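Local coordinates for protein peroxisomal acyl-coenzyme A oxidase 1 (Arabidopsis thaliana, PDB 1W07) that oxidises long- and medium-chain acyl-CoAs to 2-trans-enoyl-CoAs with bound FAD, passing electrons to oxygen to form hydrogen peroxide in peroxisomal beta-oxidation, at residues M439-Q444 with G453-M458. The protein carries 1 engineered substitution. Numbering follows the deposited sequence.
Sequences MKTVAQ and GTTAYM
Met458, the residue that reaches across to Val442 and Thr441, also lies over the rim of one face of the Tyr457 ring: its CG stands 3.5 Å above the ring plane, while the carbonyl oxygen of Thr454 lies at the ring edge, in plane. In the all-helical C-terminal half of the acyl-CoA oxidase fold, the end of helix 427-443 is met by the short 3-10 turn that follows it in the chain. The helix ends as Gln444 departs from helical backbone angles, and after eight intervening residues the chain comes back, with Thr455 and Met458 alongside its last turn. There a 3-10 turn is marked by the bond from Met458 N to Thr455 O at 2.9 Å. Two CA separations measure the spacing: Thr441 to Thr455 is 8.1 Å and Val442 to Met458 is 7.7 Å. Only side chains bridge this gap, and the modest 136 Å² buried in total agrees with a small apolar patch. The Met458 chain runs extended through chi2 (-178°) and bends at chi3 (89°), which turns its methyl toward the helix; it crosses both Thr441 and Val442 at about a right angle. Thr441 presents its methyl rather than its hydroxyl, since chi1 of -58° sets OG1 beside the backbone N, where it bonds Phe437 O one turn back. Thr441 CG2 is thereby left facing Met458 SD at 3.9 Å. Thr455 likewise spends OG1 locally, on Val452 O. Around the patch, Val442 also packs on Ala499 of helix 480-503. The closest approach between the two segments is methyl to methyl, Val442 CG2 to Met458 CE at 3.6 Å.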
loop_
_atom_site.group_PDB
_atom_site.type_symbol
_atom_site.label_atom_id
_atom_site.label_comp_id
_atom_site.label_asym_id
_atom_site.label_seq_id
_atom_site.Cartn_x
_atom_site.Cartn_y
_atom_site.Cartn_z
ATOM N N MET B 439 -8.687 29.481 4.137
ATOM C CA MET B 439 -8.970 30.583 3.223
ATOM C C MET B 439 -9.805 31.661 3.908
ATOM O O MET B 439 -9.573 32.850 3.702
ATOM C CB MET B 439 -9.688 30.075 1.970
ATOM C CG MET B 439 -8.820 29.224 1.042
ATOM S SD MET B 439 -7.307 30.037 0.470
ATOM C CE MET B 439 -6.084 29.328 1.629
ATOM N N LYS B 440 -10.773 31.250 4.722
ATOM C CA LYS B 440 -11.596 32.213 5.443
ATOM C C LYS B 440 -10.762 32.954 6.484
ATOM O O LYS B 440 -10.913 34.153 6.668
ATOM C CB LYS B 440 -12.773 31.512 6.130
ATOM C CG LYS B 440 -13.865 31.080 5.176
ATOM C CD LYS B 440 -15.044 30.433 5.899
ATOM C CE LYS B 440 -15.719 31.382 6.888
ATOM N NZ LYS B 440 -16.908 30.745 7.534
ATOM N N THR B 441 -9.881 32.232 7.165
ATOM C CA THR B 441 -9.030 32.830 8.186
ATOM C C THR B 441 -8.132 33.875 7.543
ATOM O O THR B 441 -7.884 34.941 8.113
ATOM C CB THR B 441 -8.161 31.765 8.883
ATOM O OG1 THR B 441 -9.019 30.773 9.449
ATOM C CG2 THR B 441 -7.305 32.388 9.987
ATOM N N VAL B 442 -7.644 33.564 6.350
ATOM C CA VAL B 442 -6.790 34.488 5.624
ATOM C C VAL B 442 -7.619 35.695 5.206
ATOM O O VAL B 442 -7.145 36.829 5.268
ATOM C CB VAL B 442 -6.194 33.835 4.363
ATOM C CG1 VAL B 442 -5.471 34.886 3.530
ATOM C CG2 VAL B 442 -5.244 32.710 4.760
ATOM N N ALA B 443 -8.858 35.438 4.789
ATOM C CA ALA B 443 -9.769 36.495 4.359
ATOM C C ALA B 443 -9.939 37.509 5.478
ATOM O O ALA B 443 -10.025 38.711 5.237
ATOM C CB ALA B 443 -11.126 35.898 3.971
ATOM N N GLN B 444 -9.985 37.012 6.707
ATOM C CA GLN B 444 -10.119 37.873 7.871
ATOM C C GLN B 444 -8.698 38.278 8.268
ATOM O O GLN B 444 -8.054 37.632 9.091
ATOM C CB GLN B 444 -10.827 37.100 8.978
ATOM C CG GLN B 444 -12.179 36.569 8.509
ATOM C CD GLN B 444 -12.780 35.539 9.439
ATOM O OE1 GLN B 444 -13.816 34.950 9.137
ATOM N NE2 GLN B 444 -12.135 35.317 10.572
ATOM N N GLY B 453 -5.516 30.088 18.770
ATOM C CA GLY B 453 -5.418 28.647 18.641
ATOM C C GLY B 453 -4.285 28.177 17.749
ATOM O O GLY B 453 -3.161 28.678 17.838
ATOM N N THR B 454 -4.591 27.210 16.886
ATOM C CA THR B 454 -3.594 26.645 15.977
ATOM C C THR B 454 -3.338 27.496 14.742
ATOM O O THR B 454 -2.499 27.143 13.915
ATOM C CB THR B 454 -3.995 25.224 15.510
ATOM O OG1 THR B 454 -5.281 25.266 14.875
ATOM C CG2 THR B 454 -4.046 24.274 16.687
ATOM N N THR B 455 -4.054 28.608 14.615
ATOM C CA THR B 455 -3.884 29.505 13.471
ATOM C C THR B 455 -3.335 30.859 13.927
ATOM O O THR B 455 -3.268 31.810 13.151
ATOM C CB THR B 455 -5.227 29.734 12.735
ATOM O OG1 THR B 455 -6.165 30.353 13.627
ATOM C CG2 THR B 455 -5.808 28.413 12.261
ATOM N N ALA B 456 -2.933 30.937 15.191
ATOM C CA ALA B 456 -2.395 32.175 15.742
ATOM C C ALA B 456 -1.201 32.665 14.930
ATOM O O ALA B 456 -1.047 33.866 14.691
ATOM C CB ALA B 456 -1.990 31.961 17.194
ATOM N N TYR B 457 -0.360 31.733 14.495
ATOM C CA TYR B 457 0.815 32.093 13.718
ATOM C C TYR B 457 0.432 32.864 12.472
ATOM O O TYR B 457 1.200 33.690 11.981
ATOM C CB TYR B 457 1.593 30.832 13.324
ATOM C CG TYR B 457 0.937 30.005 12.233
ATOM C CD1 TYR B 457 1.370 30.085 10.908
ATOM C CD2 TYR B 457 -0.121 29.147 12.525
ATOM C CE1 TYR B 457 0.766 29.326 9.897
ATOM C CE2 TYR B 457 -0.737 28.382 11.523
ATOM C CZ TYR B 457 -0.289 28.477 10.214
ATOM O OH TYR B 457 -0.915 27.740 9.233
ATOM N N MET B 458 -0.757 32.583 11.956
ATOM C CA MET B 458 -1.220 33.250 10.745
ATOM C C MET B 458 -1.379 34.738 10.993
ATOM O O MET B 458 -1.579 35.509 10.060
ATOM C CB MET B 458 -2.547 32.646 10.272
ATOM C CG MET B 458 -2.444 31.179 9.865
ATOM S SD MET B 458 -4.001 30.487 9.269
ATOM C CE MET B 458 -3.868 30.887 7.491
#